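Long-range contacts in dual specificity phosphatase-like 15 isoform a (Homo sapiens, PDB 1YZ4), which removes phosphate from phosphotyrosine, phosphoserine and phosphothreonine in proteins, and may act on MAPK13, ATF2, ERBB3, PDGFRB and SNX6: residues 52-56 / 72-76; 5-9 / 28-34. The protein carries 1 engineered substitution. All coordinates share one frame; numbering follows the deposited sequence.

Overall arrangement
Both contacts belong to the catalytic domain of a dual-specificity phosphatase, whose central mixed sheet runs in the order 9-12, 15-18, 87-91, 36-40, 52-56. Contact 2 comes first along the chain: the segment leading into strand 9-12, at one end of that order, meets the C-terminal end of helix 26-31. Contact 1 follows in series, pairing strand 52-56, at the other end, with helix 70-82. Their centres lie 18 Å apart and their nearest atoms about 6 Å, so they do not touch. The sheet links them: helix 70-82 packs directly on strand 52-56, whereas the end of helix 26-31 meets the loop that enters strand 9-12. Between these strands runs 87-91, which ends at Ser91, an engineered residue at the predicted phosphocysteine position.

Contact 1 of 2, residues 52-56 / 72-76; sequences TYLRI and ECINF
Leu54 and Phe76 carry this strand-helix packing in the alpha/beta fold of the phosphatase domain, where helix 70-82 lies against outer strand 52-56. The axes of the two short segments approach to 10.4 Å and run nearly antiparallel, at 168°, as the helix of a beta-alpha-beta crossover between the parallel strands 52-56 and 87-91. In Phe76, CG lies anti to the backbone N (chi1 -176°), which extends the ring from the helix toward the strand. Leu54 covers one face of that ring. Its CB sits almost centrally above it, 3.8 Å from the ring centroid and 9° off the normal, a geometry that defines a CH-pi contact. Its CD2 reaches back toward the root of the ring, lying 3.6 Å from Phe76 CG, so the leucine and phenylalanine lie overlapped, pointing in opposing senses. Thr52 meets the ring elsewhere: its carbonyl O approaches the edge in the ring plane, 3.5 Å from Phe76 CZ, while its CG2 makes a looser contact, at a slant, with Phe76 CE1. The ring is thus bordered by backbone at its tip and by aliphatic carbon over a face, and Ile38 of strand 36-40 also touches it. Tyr53 directs its side chain to the other side of the strand, where its hydroxyl is hydrogen-bonded to Leu48 N. The pairing across the two segments is therefore largely apolar, burying 310 Å² in all. Further along the strand, Ile56 turns to Cys73, a residue on which Ile101 of helix 97-110 also packs. The CD1 of this isoleucine lies 4.1 Å from Cys73 SG, and the nearest side-chain approach at this end is Ile56 CG1 to the same SG, at 3.9 Å.

Contact 2 of 2, residues 5-9 / 28-34; sequences GNGMT and QLGRNKI
The Schellman motif that ends helix 26-31 forms one side of this contact, and the loop entering strand 9-12 of the phosphatase domain supplies Met8. The motif is defined by Ile34 N to Leu29 O, 2.9 Å, and Lys33 N to Gly30 O, 3.0 Å, with Lys33 at positive phi. Across the contact, Gln28 extends its side chain to the backbone of Gly7 and Met8: its amide packs on Gly7 CA, and Met8 N donates to Gln28 OE1 over 2.6 Å. The N-H...O angle is 155°, and the donor is tilted 18° from the carbonyl plane. Gln28 NE2 is hydrogen-bonded to Asp22 OD1, so the amide is held at both ends, which probably restricts its rotation. Met8 runs past the Gln28 side chain, heading the opposite way, and its bend at chi3 (84°) turns CE toward the helix, 3.8 Å from Gln28 CB. Its SD lies 3.9 Å from Ile34 CG1. Tyr16 and Leu88 of the sheet also touch Met8. The chemistry is therefore mixed: one short backbone-to-amide hydrogen bond, whose exact length should not be pressed, ties the loop to the helix, while the buried thioether lies between apolar carbons and side-chain amides, its SD accepting a weak hydrogen bond from Asn32 ND2 at 3.4 Å.

Contact 1 of 2, residues 52-56 / 72-76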
ATOM      1  N   THR A  52      -0.443  -4.518 -14.112  1.00 17.73           N
ATOM      2  CA  THR A  52      -0.830  -5.749 -13.445  1.00 14.91           C
ATOM      3  C   THR A  52      -1.584  -5.396 -12.170  1.00 14.21           C
ATOM      4  O   THR A  52      -1.055  -4.720 -11.293  1.00 14.06           O
ATOM      5  CB  THR A  52       0.401  -6.592 -13.110  1.00 13.77           C
ATOM      6  OG1 THR A  52       1.171  -6.786 -14.301  1.00 18.23           O
ATOM      7  CG2 THR A  52      -0.013  -7.950 -12.563  1.00 13.76           C
ATOM      8  N   TYR A  53      -2.828  -5.849 -12.081  1.00 13.12           N
ATOM      9  CA  TYR A  53      -3.651  -5.549 -10.923  1.00 14.49           C
ATOM     10  C   TYR A  53      -3.799  -6.673  -9.923  1.00 15.65           C
ATOM     11  O   TYR A  53      -3.692  -7.860 -10.243  1.00 16.50           O
ATOM     12  CB  TYR A  53      -5.071  -5.147 -11.345  1.00 15.83           C
ATOM     13  CG  TYR A  53      -5.199  -3.809 -12.022  1.00 16.45           C
ATOM     14  CD1 TYR A  53      -4.765  -3.628 -13.331  1.00 12.94           C
ATOM     15  CD2 TYR A  53      -5.782  -2.727 -11.359  1.00 16.16           C
ATOM     16  CE1 TYR A  53      -4.910  -2.405 -13.972  1.00 17.18           C
ATOM     17  CE2 TYR A  53      -5.933  -1.490 -11.992  1.00 16.23           C
ATOM     18  CZ  TYR A  53      -5.493  -1.338 -13.299  1.00 16.23           C
ATOM     19  OH  TYR A  53      -5.617  -0.129 -13.936  1.00 12.47           O
ATOM     20  N   LEU A  54      -4.072  -6.262  -8.697  1.00 17.15           N
ATOM     21  CA  LEU A  54      -4.322  -7.177  -7.612  1.00 20.01           C
ATOM     22  C   LEU A  54      -5.587  -6.570  -7.017  1.00 21.58           C
ATOM     23  O   LEU A  54      -5.578  -5.419  -6.563  1.00 22.53           O
ATOM     24  CB  LEU A  54      -3.180  -7.152  -6.597  1.00 21.75           C
ATOM     25  CG  LEU A  54      -3.272  -8.275  -5.562  1.00 24.56           C
ATOM     26  CD1 LEU A  54      -3.162  -9.611  -6.281  1.00 26.91           C
ATOM     27  CD2 LEU A  54      -2.171  -8.131  -4.518  1.00 24.76           C
ATOM     28  N   ARG A  55      -6.682  -7.319  -7.057  1.00 19.97           N
ATOM     29  CA  ARG A  55      -7.943  -6.832  -6.519  1.00 18.33           C
ATOM     30  C   ARG A  55      -8.185  -7.312  -5.095  1.00 17.58           C
ATOM     31  O   ARG A  55      -8.118  -8.507  -4.806  1.00 15.42           O
ATOM     32  CB  ARG A  55      -9.105  -7.258  -7.417  1.00 16.76           C
ATOM     33  CG  ARG A  55      -9.284  -6.396  -8.661  1.00 17.85           C
ATOM     34  CD  ARG A  55     -10.280  -7.032  -9.635  1.00 20.44           C
ATOM     35  NE  ARG A  55     -10.599  -6.164 -10.766  1.00 16.00           N
ATOM     36  CZ  ARG A  55     -11.256  -6.565 -11.852  1.00 19.19           C
ATOM     37  NH1 ARG A  55     -11.661  -7.826 -11.957  1.00 15.22           N
ATOM     38  NH2 ARG A  55     -11.524  -5.702 -12.827  1.00 13.91           N
ATOM     39  N   ILE A  56      -8.454  -6.355  -4.214  1.00 17.33           N
ATOM     40  CA  ILE A  56      -8.723  -6.619  -2.806  1.00 18.92           C
ATOM     41  C   ILE A  56     -10.064  -5.951  -2.486  1.00 20.88           C
ATOM     42  O   ILE A  56     -10.121  -4.757  -2.194  1.00 15.49           O
ATOM     43  CB  ILE A  56      -7.616  -6.019  -1.912  1.00 19.99           C
ATOM     44  CG1 ILE A  56      -6.257  -6.627  -2.286  1.00 22.56           C
ATOM     45  CG2 ILE A  56      -7.926  -6.288  -0.443  1.00 19.96           C
ATOM     46  CD1 ILE A  56      -6.154  -8.153  -2.086  1.00 18.04           C
ATOM     47  N   GLU A  72      -0.287 -11.531   0.953  1.00 10.75           N
ATOM     48  CA  GLU A  72      -0.347 -11.471  -0.495  1.00 13.02           C
ATOM     49  C   GLU A  72      -0.019 -10.078  -1.054  1.00  9.65           C
ATOM     50  O   GLU A  72       0.649  -9.975  -2.076  1.00  9.35           O
ATOM     51  CB  GLU A  72      -1.724 -11.945  -0.975  1.00 15.58           C
ATOM     52  CG  GLU A  72      -2.883 -11.043  -0.579  1.00 20.85           C
ATOM     53  CD  GLU A  72      -4.230 -11.707  -0.797  1.00 22.66           C
ATOM     54  OE1 GLU A  72      -4.505 -12.151  -1.932  1.00 24.97           O
ATOM     55  OE2 GLU A  72      -5.014 -11.788   0.170  1.00 23.36           O
ATOM     56  N   CYS A  73      -0.470  -9.016  -0.390  1.00  5.96           N
ATOM     57  CA  CYS A  73      -0.187  -7.665  -0.867  1.00 10.76           C
ATOM     58  C   CYS A  73       1.297  -7.344  -0.756  1.00 13.21           C
ATOM     59  O   CYS A  73       1.903  -6.784  -1.679  1.00 13.34           O
ATOM     60  CB  CYS A  73      -0.985  -6.619  -0.072  1.00 13.86           C
ATOM     61  SG  CYS A  73      -2.759  -6.492  -0.463  1.00  9.99           S
ATOM     62  N   ILE A  74       1.885  -7.693   0.382  1.00 12.11           N
ATOM     63  CA  ILE A  74       3.296  -7.428   0.593  1.00 15.98           C
ATOM     64  C   ILE A  74       4.161  -8.215  -0.393  1.00 17.01           C
ATOM     65  O   ILE A  74       5.198  -7.730  -0.839  1.00 17.55           O
ATOM     66  CB  ILE A  74       3.696  -7.762   2.039  1.00 18.74           C
ATOM     67  CG1 ILE A  74       3.053  -6.743   2.984  1.00 20.76           C
ATOM     68  CG2 ILE A  74       5.208  -7.777   2.184  1.00 16.77           C
ATOM     69  CD1 ILE A  74       3.313  -6.995   4.457  1.00 21.51           C
ATOM     70  N   ASN A  75       3.725  -9.421  -0.740  1.00 15.39           N
ATOM     71  CA  ASN A  75       4.480 -10.242  -1.672  1.00 17.10           C
ATOM     72  C   ASN A  75       4.376  -9.659  -3.063  1.00 18.74           C
ATOM     73  O   ASN A  75       5.347  -9.648  -3.817  1.00 19.14           O
ATOM     74  CB  ASN A  75       3.971 -11.683  -1.646  1.00 16.88           C
ATOM     75  CG  ASN A  75       4.679 -12.527  -0.591  1.00 19.02           C
ATOM     76  OD1 ASN A  75       5.728 -13.113  -0.851  1.00 18.65           O
ATOM     77  ND2 ASN A  75       4.117 -12.569   0.613  1.00 19.86           N
ATOM     78  N   PHE A  76       3.189  -9.161  -3.391  1.00 18.79           N
ATOM     79  CA  PHE A  76       2.930  -8.544  -4.686  1.00 16.28           C
ATOM     80  C   PHE A  76       3.844  -7.319  -4.827  1.00 16.84           C
ATOM     81  O   PHE A  76       4.615  -7.201  -5.783  1.00 16.85           O
ATOM     82  CB  PHE A  76       1.461  -8.120  -4.753  1.00 12.86           C
ATOM     83  CG  PHE A  76       1.042  -7.543  -6.081  1.00 12.00           C
ATOM     84  CD1 PHE A  76       0.815  -8.370  -7.177  1.00 10.57           C
ATOM     85  CD2 PHE A  76       0.815  -6.179  -6.214  1.00 10.51           C
ATOM     86  CE1 PHE A  76       0.357  -7.847  -8.390  1.00 14.32           C
ATOM     87  CE2 PHE A  76       0.357  -5.639  -7.424  1.00 14.35           C
ATOM     88  CZ  PHE A  76       0.125  -6.475  -8.514  1.00 14.03           C
TER

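Contact 2 of 2, residues 5-9 / 28-34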
ATOM      1  N   GLY A   5       0.227  17.132  -1.775  1.00 56.26           N
ATOM      2  CA  GLY A   5      -1.027  16.474  -2.087  1.00 55.00           C
ATOM      3  C   GLY A   5      -1.477  16.693  -3.520  1.00 54.05           C
ATOM      4  O   GLY A   5      -2.589  17.157  -3.762  1.00 54.38           O
ATOM      5  N   ASN A   6      -0.611  16.361  -4.472  1.00 52.72           N
ATOM      6  CA  ASN A   6      -0.929  16.505  -5.891  1.00 48.89           C
ATOM      7  C   ASN A   6      -0.730  15.187  -6.618  1.00 43.79           C
ATOM      8  O   ASN A   6       0.263  14.985  -7.320  1.00 41.42           O
ATOM      9  CB  ASN A   6      -0.061  17.589  -6.518  1.00 50.34           C
ATOM     10  CG  ASN A   6      -0.509  18.968  -6.125  1.00 52.94           C
ATOM     11  OD1 ASN A   6      -0.824  19.214  -4.960  1.00 53.99           O
ATOM     12  ND2 ASN A   6      -0.542  19.885  -7.089  1.00 54.78           N
ATOM     13  N   GLY A   7      -1.697  14.295  -6.442  1.00 38.77           N
ATOM     14  CA  GLY A   7      -1.627  12.991  -7.061  1.00 33.59           C
ATOM     15  C   GLY A   7      -1.104  11.987  -6.056  1.00 28.60           C
ATOM     16  O   GLY A   7      -0.945  12.293  -4.870  1.00 25.78           O
ATOM     17  N   MET A   8      -0.838  10.778  -6.522  1.00 26.44           N
ATOM     18  CA  MET A   8      -0.321   9.747  -5.643  1.00 24.50           C
ATOM     19  C   MET A   8       0.938  10.265  -4.951  1.00 24.39           C
ATOM     20  O   MET A   8       1.650  11.114  -5.481  1.00 21.39           O
ATOM     21  CB  MET A   8      -0.017   8.480  -6.445  1.00 22.38           C
ATOM     22  CG  MET A   8       0.813   8.710  -7.697  1.00 15.88           C
ATOM     23  SD  MET A   8       0.904   7.230  -8.735  1.00 14.30           S
ATOM     24  CE  MET A   8      -0.613   7.363  -9.650  1.00 14.92           C
ATOM     25  N   THR A   9       1.199   9.767  -3.752  1.00 24.75           N
ATOM     26  CA  THR A   9       2.370  10.204  -3.016  1.00 23.12           C
ATOM     27  C   THR A   9       3.396   9.081  -2.953  1.00 22.10           C
ATOM     28  O   THR A   9       3.052   7.928  -2.685  1.00 18.00           O
ATOM     29  CB  THR A   9       1.989  10.653  -1.584  1.00 23.13           C
ATOM     30  OG1 THR A   9       1.317   9.586  -0.907  1.00 24.54           O
ATOM     31  CG2 THR A   9       1.068  11.865  -1.635  1.00 18.60           C
ATOM     32  N   GLN A  28      -0.454  10.769 -14.416  1.00 25.60           N
ATOM     33  CA  GLN A  28       0.252  10.405 -13.195  1.00 24.68           C
ATOM     34  C   GLN A  28       0.877   9.033 -13.369  1.00 23.32           C
ATOM     35  O   GLN A  28       2.049   8.827 -13.054  1.00 22.10           O
ATOM     36  CB  GLN A  28      -0.702  10.367 -11.996  1.00 27.15           C
ATOM     37  CG  GLN A  28      -1.019  11.716 -11.369  1.00 28.54           C
ATOM     38  CD  GLN A  28      -1.726  11.569 -10.026  1.00 28.01           C
ATOM     39  OE1 GLN A  28      -1.197  10.955  -9.106  1.00 30.82           O
ATOM     40  NE2 GLN A  28      -2.922  12.131  -9.914  1.00 26.42           N
ATOM     41  N   LEU A  29       0.081   8.101 -13.879  1.00 20.49           N
ATOM     42  CA  LEU A  29       0.530   6.735 -14.100  1.00 20.82           C
ATOM     43  C   LEU A  29       1.771   6.665 -14.982  1.00 22.25           C
ATOM     44  O   LEU A  29       2.688   5.881 -14.717  1.00 22.29           O
ATOM     45  CB  LEU A  29      -0.602   5.908 -14.715  1.00 15.64           C
ATOM     46  CG  LEU A  29      -1.773   5.641 -13.760  1.00 21.10           C
ATOM     47  CD1 LEU A  29      -2.969   5.086 -14.523  1.00 17.63           C
ATOM     48  CD2 LEU A  29      -1.326   4.673 -12.672  1.00 15.35           C
ATOM     49  N   GLY A  30       1.799   7.490 -16.026  1.00 24.75           N
ATOM     50  CA  GLY A  30       2.935   7.503 -16.931  1.00 26.36           C
ATOM     51  C   GLY A  30       4.123   8.206 -16.309  1.00 28.11           C
ATOM     52  O   GLY A  30       5.256   7.736 -16.392  1.00 27.96           O
ATOM     53  N   ARG A  31       3.849   9.343 -15.682  1.00 31.48           N
ATOM     54  CA  ARG A  31       4.880  10.130 -15.024  1.00 34.48           C
ATOM     55  C   ARG A  31       5.650   9.262 -14.029  1.00 33.68           C
ATOM     56  O   ARG A  31       6.882   9.267 -14.015  1.00 32.51           O
ATOM     57  CB  ARG A  31       4.231  11.313 -14.299  1.00 40.00           C
ATOM     58  CG  ARG A  31       5.199  12.208 -13.550  1.00 46.79           C
ATOM     59  CD  ARG A  31       4.475  13.377 -12.892  1.00 52.53           C
ATOM     60  NE  ARG A  31       5.400  14.268 -12.192  1.00 60.26           N
ATOM     61  CZ  ARG A  31       5.032  15.356 -11.520  1.00 62.89           C
ATOM     62  NH1 ARG A  31       3.751  15.698 -11.451  1.00 64.27           N
ATOM     63  NH2 ARG A  31       5.946  16.103 -10.913  1.00 63.63           N
ATOM     64  N   ASN A  32       4.917   8.512 -13.206  1.00 30.58           N
ATOM     65  CA  ASN A  32       5.530   7.648 -12.202  1.00 30.26           C
ATOM     66  C   ASN A  32       5.816   6.215 -12.672  1.00 30.95           C
ATOM     67  O   ASN A  32       6.132   5.340 -11.860  1.00 27.99           O
ATOM     68  CB  ASN A  32       4.666   7.617 -10.938  1.00 26.03           C
ATOM     69  CG  ASN A  32       4.589   8.966 -10.262  1.00 28.06           C
ATOM     70  OD1 ASN A  32       5.579   9.694 -10.207  1.00 33.58           O
ATOM     71  ND2 ASN A  32       3.418   9.306  -9.732  1.00 21.81           N
ATOM     72  N   LYS A  33       5.707   5.983 -13.978  1.00 31.34           N
ATOM     73  CA  LYS A  33       5.974   4.664 -14.556  1.00 31.34           C
ATOM     74  C   LYS A  33       5.344   3.527 -13.749  1.00 30.93           C
ATOM     75  O   LYS A  33       5.968   2.482 -13.541  1.00 29.69           O
ATOM     76  CB  LYS A  33       7.483   4.430 -14.648  1.00 31.26           C
ATOM     77  CG  LYS A  33       8.244   5.518 -15.382  1.00 38.14           C
ATOM     78  CD  LYS A  33       9.742   5.239 -15.361  1.00 41.41           C
ATOM     79  CE  LYS A  33      10.533   6.360 -16.017  1.00 43.76           C
ATOM     80  NZ  LYS A  33      12.004   6.129 -15.929  1.00 46.11           N
ATOM     81  N   ILE A  34       4.115   3.735 -13.289  1.00 28.18           N
ATOM     82  CA  ILE A  34       3.409   2.718 -12.516  1.00 25.32           C
ATOM     83  C   ILE A  34       3.152   1.477 -13.365  1.00 23.07           C
ATOM     84  O   ILE A  34       2.518   1.560 -14.415  1.00 20.47           O
ATOM     85  CB  ILE A  34       2.055   3.259 -11.995  1.00 26.14           C
ATOM     86  CG1 ILE A  34       2.309   4.345 -10.948  1.00 24.62           C
ATOM     87  CG2 ILE A  34       1.214   2.121 -11.418  1.00 24.62           C
ATOM     88  CD1 ILE A  34       3.121   3.870  -9.744  1.00 20.88           C
TER